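Local coordinates for protein SsfX3 (Streptomyces sp. SF2575, PDB 3SKV) that acts as a salicylyl-acyltransferase of the GDSL/SGNH hydrolase fold, probably transferring a salicylyl group to a tetracycline intermediate during antibiotic biosynthesis, at residues W188-D193 with W208-A213; I195-A201 with H358-H364; L288-Y293 with R312-V318; R337-R343 with S370-E374. The protein carries 1 engineered substitution. All blocks are in the same frame, centred on the assembly; numbering follows the deposited sequence.

Interaction 1 (W188-D193 with W208-A213)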
# COMPACT_ATOMS: atom_id res chain seq x y z
N TRP A 188 -5.93 8.49 3.08
CA TRP A 188 -6.34 7.17 3.48
C TRP A 188 -5.14 6.31 3.84
O TRP A 188 -4.35 5.96 2.97
CB TRP A 188 -7.24 6.48 2.45
CG TRP A 188 -7.58 5.06 2.80
CD1 TRP A 188 -7.71 4.52 4.05
CD2 TRP A 188 -7.79 3.98 1.88
NE1 TRP A 188 -8.00 3.18 3.97
CE2 TRP A 188 -8.07 2.82 2.64
CE3 TRP A 188 -7.83 3.89 0.46
CZ2 TRP A 188 -8.37 1.59 2.04
CZ3 TRP A 188 -8.12 2.67 -0.13
CH2 TRP A 188 -8.37 1.53 0.66
N ILE A 189 -5.03 5.97 5.15
CA ILE A 189 -3.99 5.09 5.67
C ILE A 189 -4.54 3.68 5.80
O ILE A 189 -5.56 3.47 6.48
CB ILE A 189 -3.36 5.56 7.01
CG1 ILE A 189 -2.88 7.03 6.94
CG2 ILE A 189 -2.22 4.58 7.44
CD1 ILE A 189 -2.17 7.50 8.24
N HIS A 190 -3.86 2.70 5.15
CA HIS A 190 -4.25 1.30 5.29
C HIS A 190 -3.08 0.52 5.91
O HIS A 190 -1.95 0.57 5.42
CB HIS A 190 -4.77 0.65 3.99
CG HIS A 190 -5.13 -0.80 4.19
ND1 HIS A 190 -6.32 -1.17 4.81
CD2 HIS A 190 -4.39 -1.91 3.94
CE1 HIS A 190 -6.28 -2.49 4.92
NE2 HIS A 190 -5.13 -2.98 4.39
N TYR A 191 -3.37 -0.19 7.02
CA TYR A 191 -2.39 -1.01 7.73
C TYR A 191 -2.87 -2.45 7.85
O TYR A 191 -4.04 -2.70 8.09
CB TYR A 191 -2.11 -0.42 9.13
CG TYR A 191 -1.25 -1.28 10.01
CD1 TYR A 191 0.14 -1.25 9.91
CD2 TYR A 191 -1.82 -2.14 10.94
CE1 TYR A 191 0.94 -2.09 10.69
CE2 TYR A 191 -1.02 -2.97 11.74
CZ TYR A 191 0.35 -2.94 11.61
OH TYR A 191 1.14 -3.71 12.42
N GLY A 192 -1.96 -3.39 7.74
CA GLY A 192 -2.29 -4.79 7.95
C GLY A 192 -2.20 -5.73 6.76
O GLY A 192 -1.53 -5.43 5.77
N ASP A 193 -2.86 -6.89 6.90
CA ASP A 193 -2.92 -8.02 5.96
C ASP A 193 -1.69 -8.93 6.06
O ASP A 193 -0.59 -8.49 6.42
CB ASP A 193 -3.22 -7.58 4.51
CG ASP A 193 -4.62 -7.01 4.34
OD1 ASP A 193 -5.60 -7.79 4.49
OD2 ASP A 193 -4.74 -5.80 4.01
N TRP A 208 -5.95 -3.77 -5.40
CA TRP A 208 -7.25 -3.44 -4.83
C TRP A 208 -7.19 -2.06 -4.16
O TRP A 208 -8.10 -1.26 -4.35
CB TRP A 208 -7.77 -4.54 -3.91
CG TRP A 208 -7.06 -4.67 -2.60
CD1 TRP A 208 -6.01 -5.48 -2.30
CD2 TRP A 208 -7.36 -3.93 -1.40
NE1 TRP A 208 -5.65 -5.31 -0.98
CE2 TRP A 208 -6.46 -4.37 -0.41
CE3 TRP A 208 -8.31 -2.95 -1.07
CZ2 TRP A 208 -6.50 -3.89 0.90
CZ3 TRP A 208 -8.32 -2.43 0.20
CH2 TRP A 208 -7.45 -2.91 1.18
N LEU A 209 -6.08 -1.78 -3.43
CA LEU A 209 -5.81 -0.52 -2.74
C LEU A 209 -5.81 0.66 -3.69
O LEU A 209 -6.48 1.66 -3.43
CB LEU A 209 -4.45 -0.59 -2.03
CG LEU A 209 -4.45 -1.14 -0.61
CD1 LEU A 209 -3.07 -1.30 -0.12
CD2 LEU A 209 -5.22 -0.22 0.35
N ALA A 210 -5.06 0.54 -4.80
CA ALA A 210 -4.96 1.57 -5.82
C ALA A 210 -6.32 1.84 -6.46
O ALA A 210 -6.73 3.00 -6.54
CB ALA A 210 -3.95 1.15 -6.88
N LEU A 211 -7.06 0.77 -6.85
CA LEU A 211 -8.38 0.85 -7.46
C LEU A 211 -9.40 1.45 -6.50
O LEU A 211 -10.23 2.26 -6.93
CB LEU A 211 -8.85 -0.56 -7.86
CG LEU A 211 -8.72 -1.08 -9.30
CD1 LEU A 211 -8.10 -0.04 -10.32
CD2 LEU A 211 -8.14 -2.45 -9.32
N ALA A 212 -9.36 1.05 -5.22
CA ALA A 212 -10.29 1.56 -4.22
C ALA A 212 -10.04 3.06 -3.98
O ALA A 212 -10.99 3.82 -4.05
CB ALA A 212 -10.16 0.77 -2.91
N ALA A 213 -8.77 3.49 -3.83
CA ALA A 213 -8.39 4.90 -3.62
C ALA A 213 -8.76 5.78 -4.81
O ALA A 213 -9.29 6.88 -4.62
CB ALA A 213 -6.90 5.02 -3.34
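W208 sends the edge of its six-membered ring at the imidazole of H190. The centroids are 5.2 Å apart and the planes stand at 83°, a T-shaped stack in which W208 CH2 lies above the centre of the histidine ring. The indole can do this because chi1 of 72° sets CG between the backbone N and the carbonyl carbon, turning the ring back from helix 208-216 toward strand 187-192. W188 stretches the other way: with CG opposite its own backbone N (chi1 175°) the indole reaches toward helix 208-216, where CH2 touches L209 CD2 at 3.6 Å and CZ3 touches A212 CB at 3.9 Å. The same L209 methyl meets H190 CB at 3.8 Å, wedged between the two strand side chains. Strand and helix belong to the beta-alpha-beta unit 187-192, 208-216, 219-223.

H190 NE2 donates a nearly straight bond, in its ring plane, to D193 OD2 (2.9 Å), and ND1 bonds S249 OG. D193 OD1 makes a salt bridge to R251. Both imidazole nitrogens are thus engaged, and the chain S249-H190-D193-R251 probably fixes the carboxylate of D193, the aspartate of the GDS sequence, in a buried setting.

Interaction 2 (I195-A201 with H358-H364)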
# COMPACT_ATOMS: atom_id res chain seq x y z
N ILE A 195 -0.60 -10.72 3.39
CA ILE A 195 -0.08 -10.84 2.02
C ILE A 195 0.37 -9.53 1.40
O ILE A 195 -0.15 -8.47 1.72
CB ILE A 195 -1.06 -11.58 1.06
CG1 ILE A 195 -2.42 -10.85 0.94
CG2 ILE A 195 -1.16 -13.09 1.39
CD1 ILE A 195 -3.27 -11.21 -0.26
N CYS A 196 1.30 -9.64 0.44
CA CYS A 196 1.78 -8.54 -0.37
C CYS A 196 0.67 -8.26 -1.37
O CYS A 196 0.18 -9.18 -2.04
CB CYS A 196 3.08 -8.91 -1.07
SG CYS A 196 4.35 -9.59 0.04
N HIS A 197 0.26 -7.00 -1.43
CA HIS A 197 -0.84 -6.58 -2.29
C HIS A 197 -0.51 -6.42 -3.75
O HIS A 197 -1.43 -6.34 -4.57
CB HIS A 197 -1.50 -5.32 -1.73
CG HIS A 197 -2.09 -5.53 -0.37
ND1 HIS A 197 -2.86 -6.66 -0.07
CD2 HIS A 197 -2.03 -4.75 0.73
CE1 HIS A 197 -3.24 -6.50 1.18
NE2 HIS A 197 -2.76 -5.37 1.70
N GLY A 198 0.77 -6.38 -4.09
CA GLY A 198 1.18 -6.23 -5.49
C GLY A 198 0.99 -7.51 -6.28
O GLY A 198 0.85 -7.46 -7.49
N ARG A 199 0.95 -8.65 -5.57
CA ARG A 199 0.81 -9.97 -6.15
C ARG A 199 -0.57 -10.22 -6.79
O ARG A 199 -1.62 -10.05 -6.14
CB ARG A 199 1.20 -11.04 -5.12
CG ARG A 199 1.63 -12.36 -5.78
CD ARG A 199 3.12 -12.42 -6.04
NE ARG A 199 3.86 -13.01 -4.92
CZ ARG A 199 4.38 -12.33 -3.90
NH1 ARG A 199 4.25 -11.01 -3.84
NH2 ARG A 199 5.04 -12.96 -2.94
N GLY A 200 -0.52 -10.60 -8.07
CA GLY A 200 -1.71 -10.90 -8.87
C GLY A 200 -2.35 -9.68 -9.50
O GLY A 200 -3.19 -9.82 -10.39
N ALA A 201 -1.96 -8.47 -9.07
CA ALA A 201 -2.52 -7.27 -9.68
C ALA A 201 -1.96 -7.13 -11.11
O ALA A 201 -0.82 -7.54 -11.40
CB ALA A 201 -2.21 -6.04 -8.84
N HIS A 358 -3.50 -15.37 -3.24
CA HIS A 358 -3.57 -14.04 -3.85
C HIS A 358 -4.69 -13.86 -4.87
O HIS A 358 -4.87 -14.74 -5.71
CB HIS A 358 -2.22 -13.70 -4.53
CG HIS A 358 -1.04 -13.74 -3.59
ND1 HIS A 358 -0.23 -14.86 -3.48
CD2 HIS A 358 -0.60 -12.81 -2.71
CE1 HIS A 358 0.69 -14.56 -2.59
NE2 HIS A 358 0.51 -13.34 -2.09
N PRO A 359 -5.42 -12.71 -4.88
CA PRO A 359 -6.41 -12.48 -5.95
C PRO A 359 -5.70 -12.21 -7.29
O PRO A 359 -4.57 -11.72 -7.31
CB PRO A 359 -7.14 -11.21 -5.50
CG PRO A 359 -6.70 -10.95 -4.09
CD PRO A 359 -5.34 -11.55 -3.97
N ASN A 360 -6.35 -12.56 -8.40
CA ASN A 360 -5.82 -12.30 -9.73
C ASN A 360 -6.23 -10.85 -10.13
O ASN A 360 -6.77 -10.12 -9.28
CB ASN A 360 -6.29 -13.36 -10.74
CG ASN A 360 -7.76 -13.61 -10.75
OD1 ASN A 360 -8.60 -12.71 -10.58
ND2 ASN A 360 -8.09 -14.85 -11.03
N ALA A 361 -5.98 -10.42 -11.39
CA ALA A 361 -6.33 -9.06 -11.81
C ALA A 361 -7.85 -8.75 -11.56
O ALA A 361 -8.15 -7.72 -10.96
CB ALA A 361 -5.94 -8.84 -13.26
N VAL A 362 -8.80 -9.67 -11.93
CA VAL A 362 -10.23 -9.49 -11.70
C VAL A 362 -10.51 -9.50 -10.18
O VAL A 362 -11.24 -8.62 -9.69
CB VAL A 362 -11.10 -10.48 -12.51
CG1 VAL A 362 -12.54 -10.55 -12.00
CG2 VAL A 362 -11.10 -10.11 -13.98
N GLY A 363 -9.85 -10.43 -9.45
CA GLY A 363 -9.94 -10.54 -8.00
C GLY A 363 -9.62 -9.25 -7.26
O GLY A 363 -10.33 -8.91 -6.29
N HIS A 364 -8.58 -8.51 -7.72
CA HIS A 364 -8.18 -7.21 -7.17
C HIS A 364 -9.29 -6.16 -7.40
O HIS A 364 -9.55 -5.34 -6.52
CB HIS A 364 -6.83 -6.73 -7.75
CG HIS A 364 -5.64 -7.30 -7.04
ND1 HIS A 364 -5.11 -6.68 -5.91
CD2 HIS A 364 -4.92 -8.40 -7.31
CE1 HIS A 364 -4.10 -7.44 -5.53
NE2 HIS A 364 -3.94 -8.48 -6.35
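R199 and H358 bring together two parts of the GDSL/SGNH fold: the loop 195-201 that directly follows the GDS sequence, and the H358-P359 pair that leads into helix 361-377. The His-Pro sequence is consistent with the conserved histidine block of this family, whose histidine works with the GDSL serine.

Polar contacts come first. H364 NE2 donates to R199 O over 2.8 Å with an N-H...O angle of 163°; the carbonyl lies in the imidazole plane, but the nitrogen stands 36° out of the carbonyl plane and not on a lone pair. The opposite nitrogen, ND1, bonds the backbone N of W208, so the H364 ring is held at both ends. A weaker CA-H...O contact joins G200 CA to P359 O (3.4 Å). Within 358-364, N360 is the N-cap: its OD1 accepts from G363 N at 2.8 Å. A bound glycerol, probably from the crystallisation liquor, sits at this same helix start, bonded to A361 N and V362 N.

CH-pi contacts make the second group. R199 CG lies 3.7 Å from the H358 ring centroid, almost on the ring normal, and A201 CB lies 3.9 Å from the centroid of H364, likewise over the face. The guanidinium of R199, which is poorly ordered, continues across H358 with its plane 25° from the ring, while H358 ND1 bonds E350.

Van der Waals packing completes the join. I195 and H358 run antiparallel alongside each other, I195 CG2 lying 3.9 Å from H358 NE2, and an apolar contact brings I195 CD1 to 4.3 Å from P359 CD.

Interaction 3 (L288-Y293 with R312-V318)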
# COMPACT_ATOMS: atom_id res chain seq x y z
N LEU A 288 -11.72 -1.12 11.94
CA LEU A 288 -11.12 -2.30 12.55
C LEU A 288 -11.57 -3.53 11.78
O LEU A 288 -12.73 -3.96 11.88
CB LEU A 288 -11.57 -2.37 14.00
CG LEU A 288 -10.50 -2.12 15.04
CD1 LEU A 288 -9.55 -0.97 14.67
CD2 LEU A 288 -11.11 -1.93 16.38
N GLY A 289 -10.67 -4.01 10.96
CA GLY A 289 -10.94 -5.13 10.08
C GLY A 289 -10.44 -6.45 10.60
O GLY A 289 -9.28 -6.57 10.98
N SER A 290 -11.32 -7.44 10.63
CA SER A 290 -10.93 -8.79 10.98
C SER A 290 -10.33 -9.33 9.71
O SER A 290 -10.66 -8.86 8.61
CB SER A 290 -12.12 -9.63 11.43
OG SER A 290 -13.14 -9.64 10.46
N SER A 291 -9.45 -10.29 9.84
CA SER A 291 -8.84 -10.89 8.67
C SER A 291 -9.83 -11.46 7.63
O SER A 291 -10.90 -12.02 7.94
CB SER A 291 -7.84 -11.96 9.10
OG SER A 291 -6.76 -11.30 9.74
N VAL A 292 -9.46 -11.25 6.38
CA VAL A 292 -10.13 -11.75 5.19
C VAL A 292 -10.03 -13.32 5.20
O VAL A 292 -9.18 -13.89 5.89
CB VAL A 292 -9.35 -11.02 4.06
CG1 VAL A 292 -8.81 -11.93 2.97
CG2 VAL A 292 -10.13 -9.83 3.52
N TYR A 293 -10.91 -14.03 4.49
CA TYR A 293 -10.83 -15.47 4.47
C TYR A 293 -9.58 -15.99 3.72
O TYR A 293 -9.32 -15.62 2.57
CB TYR A 293 -12.12 -16.09 3.89
CG TYR A 293 -12.08 -17.59 3.70
CD1 TYR A 293 -12.36 -18.45 4.76
CD2 TYR A 293 -11.78 -18.15 2.46
CE1 TYR A 293 -12.34 -19.84 4.58
CE2 TYR A 293 -11.72 -19.53 2.29
CZ TYR A 293 -12.00 -20.37 3.35
OH TYR A 293 -11.98 -21.73 3.18
N ARG A 312 -10.76 -13.13 14.91
CA ARG A 312 -11.85 -12.31 14.34
C ARG A 312 -12.81 -11.87 15.41
O ARG A 312 -13.19 -10.71 15.43
CB ARG A 312 -12.61 -13.05 13.23
CG ARG A 312 -11.79 -13.34 11.99
CD ARG A 312 -12.69 -13.34 10.74
NE ARG A 312 -11.93 -13.76 9.57
CZ ARG A 312 -11.72 -15.02 9.22
NH1 ARG A 312 -12.27 -16.02 9.91
NH2 ARG A 312 -10.96 -15.31 8.17
N GLU A 313 -13.17 -12.80 16.34
CA GLU A 313 -14.06 -12.50 17.46
C GLU A 313 -13.50 -11.42 18.42
O GLU A 313 -14.28 -10.62 18.94
CB GLU A 313 -14.46 -13.79 18.19
CG GLU A 313 -15.83 -13.72 18.86
CD GLU A 313 -16.09 -14.79 19.90
OE1 GLU A 313 -15.40 -15.84 19.89
OE2 GLU A 313 -17.01 -14.59 20.74
N GLN A 314 -12.14 -11.33 18.59
CA GLN A 314 -11.46 -10.31 19.42
C GLN A 314 -11.52 -8.94 18.77
O GLN A 314 -11.75 -7.96 19.49
CB GLN A 314 -9.99 -10.68 19.73
CG GLN A 314 -9.81 -12.03 20.45
CD GLN A 314 -10.20 -12.00 21.90
OE1 GLN A 314 -11.33 -11.67 22.28
NE2 GLN A 314 -9.30 -12.45 22.76
N VAL A 315 -11.37 -8.87 17.41
CA VAL A 315 -11.46 -7.62 16.66
C VAL A 315 -12.85 -7.04 16.93
O VAL A 315 -12.95 -5.87 17.34
CB VAL A 315 -11.08 -7.73 15.14
CG1 VAL A 315 -11.21 -6.38 14.45
CG2 VAL A 315 -9.66 -8.27 14.94
N VAL A 316 -13.88 -7.90 16.86
CA VAL A 316 -15.28 -7.55 17.13
C VAL A 316 -15.42 -7.01 18.56
O VAL A 316 -16.05 -5.97 18.75
CB VAL A 316 -16.27 -8.74 16.92
CG1 VAL A 316 -17.71 -8.28 17.13
CG2 VAL A 316 -16.12 -9.40 15.55
N LYS A 317 -14.90 -7.75 19.56
CA LYS A 317 -15.03 -7.38 20.97
C LYS A 317 -14.41 -6.04 21.30
O LYS A 317 -15.04 -5.27 22.03
CB LYS A 317 -14.53 -8.49 21.91
CG LYS A 317 -15.52 -9.66 22.05
CD LYS A 317 -15.08 -10.68 23.09
CE LYS A 317 -15.96 -11.92 23.10
NZ LYS A 317 -17.26 -11.69 23.79
N VAL A 318 -13.20 -5.75 20.76
CA VAL A 318 -12.47 -4.50 20.98
C VAL A 318 -13.25 -3.31 20.37
O VAL A 318 -13.39 -2.27 21.01
CB VAL A 318 -11.01 -4.59 20.46
CG1 VAL A 318 -10.35 -3.21 20.35
CG2 VAL A 318 -10.19 -5.52 21.33
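R312 NE donates to S291 O over 2.6 Å at an N-H...O angle of 174°, the shortest and straightest bond between these segments. The oxygen lies in the guanidinium plane. Two weak bonds from NH2 follow, to V292 O at 3.2 Å and again to S291 O, so one edge of the guanidinium grips two consecutive carbonyls just beyond strand 286-290. NH1 has its own partner, a salt bridge to D298, and the group is thereby fixed in rotation.

The motif is a beta-alpha-beta crossover: strand 286-290, helix 308-324 and strand 330-333, with strand and helix running antiparallel at 160° where their axes pass. Being near the helix's N-terminal part, R312 ties that region to the loop leaving the strand.

Between the charged end and the apolar part lies S290. Its CB touches the aliphatic stem of R312, 3.8 Å from CG, while OG is turned to Y332 OH and G335 N, which satisfy this buried hydroxyl. S291 OG instead bonds T254 N, at the start of helix 254-257.

Further along, V315 and V318 present their branches to the strand. V315 has CG1 trans to its backbone N (chi1 180°), which lays that methyl against the strand backbone, 3.8 Å from L288 O and 4.1 Å from L288 CB. F266 of helix 266-278 also touches V315, and V271 of the same helix touches V318. At the far end L288 CD2 meets V318 CG1 at 4.2 Å.

Interaction 4 (R337-R343 with S370-E374)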
# COMPACT_ATOMS: atom_id res chain seq x y z
N ARG A 337 -17.00 -10.53 4.96
CA ARG A 337 -17.92 -9.76 4.09
C ARG A 337 -17.12 -9.14 2.94
O ARG A 337 -17.59 -9.12 1.80
CB ARG A 337 -18.73 -8.71 4.86
CG ARG A 337 -19.70 -9.34 5.87
CD ARG A 337 -20.64 -8.33 6.51
NE ARG A 337 -21.28 -7.49 5.49
CZ ARG A 337 -22.37 -7.84 4.82
NH1 ARG A 337 -22.98 -8.98 5.08
NH2 ARG A 337 -22.86 -7.03 3.88
N VAL A 338 -15.86 -8.73 3.21
CA VAL A 338 -14.99 -8.20 2.17
C VAL A 338 -14.49 -9.31 1.21
O VAL A 338 -14.63 -9.19 -0.00
CB VAL A 338 -13.91 -7.22 2.69
CG1 VAL A 338 -12.98 -6.73 1.58
CG2 VAL A 338 -14.57 -6.01 3.35
N TRP A 339 -13.98 -10.40 1.77
CA TRP A 339 -13.46 -11.50 0.98
C TRP A 339 -13.68 -12.80 1.75
O TRP A 339 -12.84 -13.20 2.56
CB TRP A 339 -11.97 -11.24 0.72
CG TRP A 339 -11.33 -12.24 -0.20
CD1 TRP A 339 -10.73 -13.41 0.15
CD2 TRP A 339 -11.25 -12.15 -1.63
NE1 TRP A 339 -10.27 -14.06 -0.98
CE2 TRP A 339 -10.56 -13.29 -2.08
CE3 TRP A 339 -11.70 -11.21 -2.58
CZ2 TRP A 339 -10.28 -13.52 -3.43
CZ3 TRP A 339 -11.41 -11.42 -3.91
CH2 TRP A 339 -10.72 -12.57 -4.33
N GLY A 340 -14.82 -13.44 1.54
CA GLY A 340 -15.17 -14.66 2.25
C GLY A 340 -14.94 -15.97 1.53
O GLY A 340 -14.35 -15.99 0.43
N PRO A 341 -15.45 -17.09 2.14
CA PRO A 341 -15.27 -18.43 1.54
C PRO A 341 -16.00 -18.66 0.22
O PRO A 341 -15.64 -19.57 -0.53
CB PRO A 341 -15.78 -19.38 2.63
CG PRO A 341 -15.89 -18.56 3.87
CD PRO A 341 -16.17 -17.17 3.43
N GLU A 342 -17.04 -17.86 -0.05
CA GLU A 342 -17.84 -17.92 -1.27
C GLU A 342 -17.07 -17.41 -2.51
O GLU A 342 -17.55 -17.56 -3.65
CB GLU A 342 -19.21 -17.21 -1.08
CG GLU A 342 -19.18 -15.69 -0.93
CD GLU A 342 -18.22 -15.12 0.11
OE1 GLU A 342 -18.32 -15.51 1.30
OE2 GLU A 342 -17.32 -14.35 -0.29
N ARG A 343 -15.88 -16.82 -2.30
CA ARG A 343 -15.01 -16.34 -3.37
C ARG A 343 -14.36 -17.54 -4.03
O ARG A 343 -13.54 -18.23 -3.43
CB ARG A 343 -13.95 -15.36 -2.80
CG ARG A 343 -14.09 -13.93 -3.30
CD ARG A 343 -15.53 -13.44 -3.29
NE ARG A 343 -15.66 -12.16 -2.60
CZ ARG A 343 -16.46 -11.18 -2.99
NH1 ARG A 343 -17.22 -11.33 -4.07
NH2 ARG A 343 -16.51 -10.05 -2.31
N SER A 370 -15.79 -4.40 -3.29
CA SER A 370 -16.30 -5.01 -2.07
C SER A 370 -15.92 -4.21 -0.81
O SER A 370 -16.77 -4.01 0.07
CB SER A 370 -15.84 -6.46 -1.97
OG SER A 370 -16.54 -7.14 -0.94
N SER A 371 -14.67 -3.74 -0.74
CA SER A 371 -14.16 -2.92 0.36
C SER A 371 -14.91 -1.60 0.40
O SER A 371 -15.31 -1.17 1.48
CB SER A 371 -12.66 -2.65 0.20
OG SER A 371 -11.91 -3.86 0.21
N ARG A 372 -15.11 -0.96 -0.78
CA ARG A 372 -15.82 0.32 -0.90
C ARG A 372 -17.27 0.18 -0.48
O ARG A 372 -17.77 1.03 0.26
CB ARG A 372 -15.72 0.87 -2.34
CG ARG A 372 -14.35 1.42 -2.67
CD ARG A 372 -14.29 1.88 -4.11
NE ARG A 372 -15.22 2.98 -4.36
CZ ARG A 372 -16.04 3.03 -5.40
NH1 ARG A 372 -16.03 2.06 -6.31
NH2 ARG A 372 -16.88 4.05 -5.54
N ARG A 373 -17.93 -0.90 -0.91
CA ARG A 373 -19.31 -1.21 -0.56
C ARG A 373 -19.43 -1.38 0.98
O ARG A 373 -20.30 -0.78 1.61
CB ARG A 373 -19.76 -2.50 -1.29
CG ARG A 373 -21.19 -2.95 -0.93
CD ARG A 373 -21.61 -4.38 -1.29
NE ARG A 373 -20.68 -5.08 -2.18
CZ ARG A 373 -19.76 -5.95 -1.80
NH1 ARG A 373 -19.60 -6.24 -0.51
NH2 ARG A 373 -18.98 -6.54 -2.70
N GLU A 374 -18.53 -2.18 1.58
CA GLU A 374 -18.55 -2.40 3.02
C GLU A 374 -18.23 -1.13 3.84
O GLU A 374 -18.92 -0.83 4.80
CB GLU A 374 -17.68 -3.62 3.42
CG GLU A 374 -18.22 -4.95 2.92
CD GLU A 374 -19.66 -5.27 3.30
OE1 GLU A 374 -20.04 -5.04 4.48
OE2 GLU A 374 -20.40 -5.76 2.41
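A salt-bridge network of R337, R373 and E374 lies over the outer side of this contact. R337 reaches across to E374: its NE gives a nearly straight bond to OE1 at 2.9 Å, from above the carboxylate plane (48° out of it), while NH2 adds a weak bond to OE2. Guanidinium and carboxylate cross with planes 67° apart, so this is not a flat bidentate pair. R373 takes the other oxygen from within its own helix, NH1 to OE2 at 3.1 Å, using the anti lone pair. E374 is shared by two arginines and probably offsets part of their charge.

Inward, the carbonyl of V338 is gripped twice. S370 OG donates to V338 O at 3.0 Å, in the carbonyl plane and on a lone pair; R343 NH2 donates to the same oxygen at 3.1 Å from above that plane. V338, at the end of helix 335-338, thus has its carbonyl held by two side-chain donors.

These groups join the short helix following strand 330-333, the last strand of the parallel sheet in this GDSL/SGNH-type domain, to the closing helix 361-377. The apolar share rests on V338, whose methyls part: CG2 runs alongside E374, 3.8 Å from its CG, and CG1, set opposite the backbone N (chi1 177°), meets S371 OG at 3.4 Å, a packing contact only, since that hydroxyl hydrogen-bonds F367 O. L333 and F367 also touch this valine. R343 also lays its CG over a face of W339, 3.5 Å above the ring plane and offset toward its rim.

In the fold
All four contacts lie in the part of the chain built on the parallel sheet 219-223, 187-192, 247-252, 286-290, 330-333. Interactions 1 and 3 each join a strand of it to the helix of its own beta-alpha-beta unit, their centres about 17 Å apart. Interactions 2 and 4 both use helix 361-377 and sit about 14 Å apart. Along the chain, interaction 3 is nested inside the loop closed by interaction 2, whereas interactions 1 and 2 alternate and touch where L209 CD1 packs on H197 CD2 (3.7 Å). W339 O, 2.9 Å from Y293 N, links interaction 4 to interaction 3. Helix 361-377 thus ties the loop after the first sheet strand to the segment following the last.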